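Local structure of translation initiation factor eif-2b-like protein (Chaetomium thermophilum, 4ZEO) at residues G283-V295 and K348-E360. The protein probably acts in translation initiation as the delta subunit of eIF2B, the decameric guanine nucleotide exchange factor for eIF2. Numbering follows the deposited sequence.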
loop_
_atom_site.group_PDB
_atom_site.type_symbol
_atom_site.label_atom_id
_atom_site.label_comp_id
_atom_site.label_asym_id
_atom_site.label_seq_id
_atom_site.Cartn_x
_atom_site.Cartn_y
_atom_site.Cartn_z
ATOM N N GLY A 283 -5.754 -23.100 -15.936
ATOM C CA GLY A 283 -4.914 -23.074 -17.124
ATOM C C GLY A 283 -4.275 -21.731 -17.454
ATOM O O GLY A 283 -3.602 -21.605 -18.468
ATOM N N ASP A 284 -4.472 -20.731 -16.601
ATOM C CA ASP A 284 -3.897 -19.401 -16.838
ATOM C C ASP A 284 -2.394 -19.391 -16.608
ATOM O O ASP A 284 -1.847 -20.175 -15.826
ATOM C CB ASP A 284 -4.539 -18.345 -15.909
ATOM C CG ASP A 284 -5.856 -17.787 -16.442
ATOM O OD1 ASP A 284 -6.454 -16.923 -15.752
ATOM O OD2 ASP A 284 -6.316 -18.221 -17.521
ATOM N N THR A 285 -1.724 -18.471 -17.281
ATOM C CA THR A 285 -0.353 -18.173 -16.934
ATOM C C THR A 285 -0.298 -16.750 -16.459
ATOM O O THR A 285 -0.742 -15.837 -17.128
ATOM C CB THR A 285 0.629 -18.387 -18.087
ATOM O OG1 THR A 285 0.491 -19.728 -18.592
ATOM C CG2 THR A 285 2.047 -18.197 -17.578
ATOM N N ILE A 286 0.235 -16.576 -15.272
ATOM C CA ILE A 286 0.307 -15.276 -14.636
ATOM C C ILE A 286 1.739 -14.786 -14.602
ATOM O O ILE A 286 2.646 -15.560 -14.301
ATOM C CB ILE A 286 -0.231 -15.317 -13.183
ATOM C CG1 ILE A 286 -1.573 -16.061 -13.123
ATOM C CG2 ILE A 286 -0.329 -13.921 -12.631
ATOM C CD1 ILE A 286 -2.714 -15.285 -13.724
ATOM N N VAL A 287 1.935 -13.508 -14.913
ATOM C CA VAL A 287 3.245 -12.894 -14.812
ATOM C C VAL A 287 3.233 -11.814 -13.729
ATOM O O VAL A 287 2.272 -11.056 -13.590
ATOM C CB VAL A 287 3.697 -12.285 -16.156
ATOM C CG1 VAL A 287 5.106 -11.695 -16.013
ATOM C CG2 VAL A 287 3.660 -13.351 -17.271
ATOM N N THR A 288 4.264 -11.786 -12.898
ATOM C CA THR A 288 4.376 -10.687 -11.959
ATOM C C THR A 288 5.846 -10.338 -11.777
ATOM O O THR A 288 6.730 -11.068 -12.264
ATOM C CB THR A 288 3.689 -10.994 -10.613
ATOM O OG1 THR A 288 3.496 -9.763 -9.909
ATOM C CG2 THR A 288 4.519 -11.962 -9.765
ATOM N N TYR A 289 6.092 -9.192 -11.137
ATOM C CA TYR A 289 7.441 -8.655 -10.961
ATOM C C TYR A 289 7.758 -8.391 -9.490
ATOM O O TYR A 289 7.070 -7.620 -8.820
ATOM C CB TYR A 289 7.586 -7.370 -11.769
ATOM C CG TYR A 289 8.921 -6.682 -11.681
ATOM C CD1 TYR A 289 10.072 -7.281 -12.188
ATOM C CD2 TYR A 289 9.038 -5.430 -11.087
ATOM C CE1 TYR A 289 11.300 -6.646 -12.122
ATOM C CE2 TYR A 289 10.258 -4.789 -11.010
ATOM C CZ TYR A 289 11.388 -5.399 -11.538
ATOM O OH TYR A 289 12.611 -4.756 -11.473
ATOM N N GLY A 290 8.821 -9.026 -9.001
ATOM C CA GLY A 290 9.240 -8.883 -7.628
ATOM C C GLY A 290 8.206 -9.471 -6.701
ATOM O O GLY A 290 7.423 -10.335 -7.098
ATOM N N ARG A 291 8.187 -8.990 -5.463
ATOM C CA ARG A 291 7.200 -9.454 -4.512
ATOM C C ARG A 291 6.312 -8.355 -3.986
ATOM O O ARG A 291 6.745 -7.540 -3.185
ATOM C CB ARG A 291 7.897 -10.124 -3.350
ATOM C CG ARG A 291 6.968 -10.701 -2.333
ATOM C CD ARG A 291 7.779 -11.226 -1.184
ATOM N NE ARG A 291 6.985 -12.081 -0.326
ATOM C CZ ARG A 291 7.491 -12.795 0.673
ATOM N NH1 ARG A 291 8.793 -12.767 0.902
ATOM N NH2 ARG A 291 6.700 -13.549 1.419
ATOM N N HIS A 292 5.053 -8.356 -4.406
ATOM C CA HIS A 292 4.096 -7.408 -3.860
ATOM C C HIS A 292 3.037 -8.187 -3.093
ATOM O O HIS A 292 2.451 -9.139 -3.618
ATOM C CB HIS A 292 3.435 -6.570 -4.958
ATOM C CG HIS A 292 2.764 -5.329 -4.443
ATOM N ND1 HIS A 292 1.511 -5.341 -3.865
ATOM C CD2 HIS A 292 3.176 -4.038 -4.434
ATOM C CE1 HIS A 292 1.186 -4.107 -3.512
ATOM N NE2 HIS A 292 2.180 -3.302 -3.840
ATOM N N ARG A 293 2.741 -7.727 -1.886
ATOM C CA ARG A 293 1.816 -8.415 -0.985
ATOM C C ARG A 293 0.420 -8.683 -1.598
ATOM O O ARG A 293 -0.125 -9.767 -1.450
ATOM C CB ARG A 293 1.684 -7.588 0.301
ATOM C CG ARG A 293 0.660 -8.071 1.304
ATOM C CD ARG A 293 0.453 -7.019 2.413
ATOM N NE ARG A 293 0.366 -5.688 1.813
ATOM C CZ ARG A 293 -0.775 -5.090 1.492
ATOM N NH1 ARG A 293 -0.771 -3.884 0.925
ATOM N NH2 ARG A 293 -1.926 -5.706 1.735
ATOM N N LEU A 294 -0.153 -7.710 -2.299
ATOM C CA LEU A 294 -1.471 -7.910 -2.894
ATOM C C LEU A 294 -1.427 -9.017 -3.964
ATOM O O LEU A 294 -2.351 -9.834 -4.053
ATOM C CB LEU A 294 -1.999 -6.609 -3.487
ATOM C CG LEU A 294 -2.388 -5.514 -2.499
ATOM C CD1 LEU A 294 -2.952 -4.318 -3.245
ATOM C CD2 LEU A 294 -3.402 -6.032 -1.495
ATOM N N VAL A 295 -0.358 -9.043 -4.766
ATOM C CA VAL A 295 -0.198 -10.075 -5.782
ATOM C C VAL A 295 -0.052 -11.458 -5.141
ATOM O O VAL A 295 -0.714 -12.412 -5.526
ATOM C CB VAL A 295 1.019 -9.772 -6.690
ATOM C CG1 VAL A 295 1.330 -10.950 -7.622
ATOM C CG2 VAL A 295 0.790 -8.490 -7.464
ATOM N N LYS A 348 9.251 -13.670 -22.014
ATOM C CA LYS A 348 8.626 -13.956 -20.718
ATOM C C LYS A 348 7.145 -13.548 -20.643
ATOM O O LYS A 348 6.407 -14.053 -19.790
ATOM C CB LYS A 348 9.402 -13.264 -19.589
ATOM C CG LYS A 348 10.892 -13.547 -19.598
ATOM C CD LYS A 348 11.225 -15.007 -19.600
ATOM C CE LYS A 348 12.726 -15.210 -19.396
ATOM N NZ LYS A 348 13.368 -14.016 -18.781
ATOM N N VAL A 349 6.752 -12.538 -21.421
ATOM C CA VAL A 349 5.367 -12.061 -21.393
ATOM C C VAL A 349 4.605 -12.282 -22.713
ATOM O O VAL A 349 4.488 -11.371 -23.522
ATOM C CB VAL A 349 5.314 -10.556 -21.051
ATOM C CG1 VAL A 349 3.961 -10.198 -20.522
ATOM C CG2 VAL A 349 6.349 -10.216 -20.024
ATOM N N PRO A 350 4.022 -13.470 -22.908
ATOM C CA PRO A 350 3.281 -13.748 -24.148
ATOM C C PRO A 350 1.927 -13.045 -24.135
ATOM O O PRO A 350 1.503 -12.578 -23.076
ATOM C CB PRO A 350 3.075 -15.263 -24.113
ATOM C CG PRO A 350 3.929 -15.755 -22.952
ATOM C CD PRO A 350 3.981 -14.618 -21.991
ATOM N N ALA A 351 1.229 -13.018 -25.266
ATOM C CA ALA A 351 -0.073 -12.364 -25.343
ATOM C C ALA A 351 -1.105 -13.032 -24.430
ATOM O O ALA A 351 -1.880 -12.359 -23.766
ATOM C CB ALA A 351 -0.573 -12.370 -26.774
ATOM N N ALA A 352 -1.091 -14.361 -24.376
ATOM C CA ALA A 352 -2.082 -15.106 -23.598
ATOM C C ALA A 352 -1.947 -14.941 -22.075
ATOM O O ALA A 352 -2.905 -15.170 -21.347
ATOM C CB ALA A 352 -2.041 -16.557 -23.966
ATOM N N SER A 353 -0.757 -14.599 -21.597
ATOM C CA SER A 353 -0.510 -14.473 -20.154
ATOM C C SER A 353 -1.259 -13.281 -19.532
ATOM O O SER A 353 -1.685 -12.354 -20.232
ATOM C CB SER A 353 0.995 -14.348 -19.857
ATOM O OG SER A 353 1.487 -13.047 -20.170
ATOM N N ASN A 354 -1.413 -13.303 -18.210
ATOM C CA ASN A 354 -1.948 -12.138 -17.521
ATOM C C ASN A 354 -0.936 -11.575 -16.527
ATOM O O ASN A 354 -0.410 -12.296 -15.689
ATOM C CB ASN A 354 -3.240 -12.502 -16.783
ATOM C CG ASN A 354 -4.431 -12.612 -17.715
ATOM O OD1 ASN A 354 -4.956 -11.616 -18.195
ATOM N ND2 ASN A 354 -4.872 -13.837 -17.956
ATOM N N VAL A 355 -0.733 -10.266 -16.563
ATOM C CA VAL A 355 0.247 -9.640 -15.703
ATOM C C VAL A 355 -0.468 -8.967 -14.524
ATOM O O VAL A 355 -1.363 -8.156 -14.724
ATOM C CB VAL A 355 1.072 -8.596 -16.484
ATOM C CG1 VAL A 355 2.003 -7.863 -15.561
ATOM C CG2 VAL A 355 1.837 -9.239 -17.645
ATOM N N PHE A 356 -0.090 -9.340 -13.306
ATOM C CA PHE A 356 -0.622 -8.731 -12.098
ATOM C C PHE A 356 0.503 -7.974 -11.437
ATOM O O PHE A 356 1.543 -8.541 -11.148
ATOM C CB PHE A 356 -1.187 -9.760 -11.111
ATOM C CG PHE A 356 -2.513 -10.345 -11.507
ATOM C CD1 PHE A 356 -3.678 -9.937 -10.890
ATOM C CD2 PHE A 356 -2.592 -11.328 -12.477
ATOM C CE1 PHE A 356 -4.912 -10.494 -11.257
ATOM C CE2 PHE A 356 -3.822 -11.881 -12.852
ATOM C CZ PHE A 356 -4.973 -11.471 -12.246
ATOM N N LEU A 357 0.284 -6.691 -11.198
ATOM C CA LEU A 357 1.274 -5.826 -10.581
ATOM C C LEU A 357 0.713 -5.073 -9.376
ATOM O O LEU A 357 -0.481 -4.764 -9.318
ATOM C CB LEU A 357 1.796 -4.844 -11.628
ATOM C CG LEU A 357 2.975 -5.142 -12.573
ATOM C CD1 LEU A 357 3.674 -6.517 -12.510
ATOM C CD2 LEU A 357 2.725 -4.650 -14.014
ATOM N N GLY A 358 1.592 -4.764 -8.430
ATOM C CA GLY A 358 1.264 -3.953 -7.278
ATOM C C GLY A 358 2.279 -2.821 -7.206
ATOM O O GLY A 358 3.351 -2.908 -7.796
ATOM N N GLY A 359 1.956 -1.766 -6.463
ATOM C CA GLY A 359 2.795 -0.586 -6.384
ATOM C C GLY A 359 2.784 0.124 -5.041
ATOM O O GLY A 359 2.353 -0.414 -4.027
ATOM N N GLU A 360 3.321 1.337 -5.035
ATOM C CA GLU A 360 3.319 2.185 -3.854
ATOM C C GLU A 360 2.213 3.246 -3.907
ATOM O O GLU A 360 1.706 3.662 -2.877
ATOM C CB GLU A 360 4.670 2.875 -3.718
ATOM C CG GLU A 360 5.777 2.002 -3.148
ATOM C CD GLU A 360 5.340 1.039 -2.068
ATOM O OE1 GLU A 360 5.167 -0.162 -2.377
ATOM O OE2 GLU A 360 5.222 1.472 -0.909
HETATM O O HOH W 1 -3.229 -16.834 -19.438
HETATM O O HOH W 2 4.107 -6.355 -8.619
#
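Val-287 and Val-355 pair at the middle of a Rossmann-like parallel sheet of strand order 3-2-1-4-5-6, where strands 285-289 and 354-358 lie side by side as strands 1 and 4, between which the strand order reverses direction. Three backbone bonds zip them: Asn-354 N to Thr-285 O, Val-287 N to Asn-354 O and Phe-356 N to Val-287 O. Beta-branched residues suit strand 285-289, where Thr-285, Ile-286, Val-287 and Thr-288 make compact knobs, with Val-355 as their match in the other strand. On one face, CG2 of Val-287 drops into a hollow walled by OG of Ser-353 (3.6 Å) and the carbonyl of Lys-348, while its CB meets Val-355 CG2. Helix 374-384 covers Val-355 and Val-349 on that side. On the other face, Ile-286 crosses the Phe-356 ring obliquely, CG2 lying by CD2 and CD1 by CE2 (3.7 Å); the same ring also packs on Ile-389 of the next strand, 387-391.

Beyond Thr-288 the strands splay apart. Its hydroxyl, swung anti to the backbone N (chi1 -163°), still spans the gap by donating to Phe-356 O (2.6 Å), and a water joins Tyr-289 O to Gly-358 N. The chain then turns into helix 293-304, whose Val-295 sets CG2 over the backbone of residues 356-358. The ring of His-292, the N-cap, works from two sides, ND1 accepting from Leu-294 N at the helix start and NE2 donating, nearly in the ring plane, to Gly-359 O at 2.9 Å. With an alanine here, Leu-294 N and Gly-359 O would probably each lose this partner and a gap would open over Gly-358. Glycine suits that place because a CB would collide with ND1; instead its CA lies against the ring face in a CH-pi contact, 3.4 Å from the centroid of the His-292 ring.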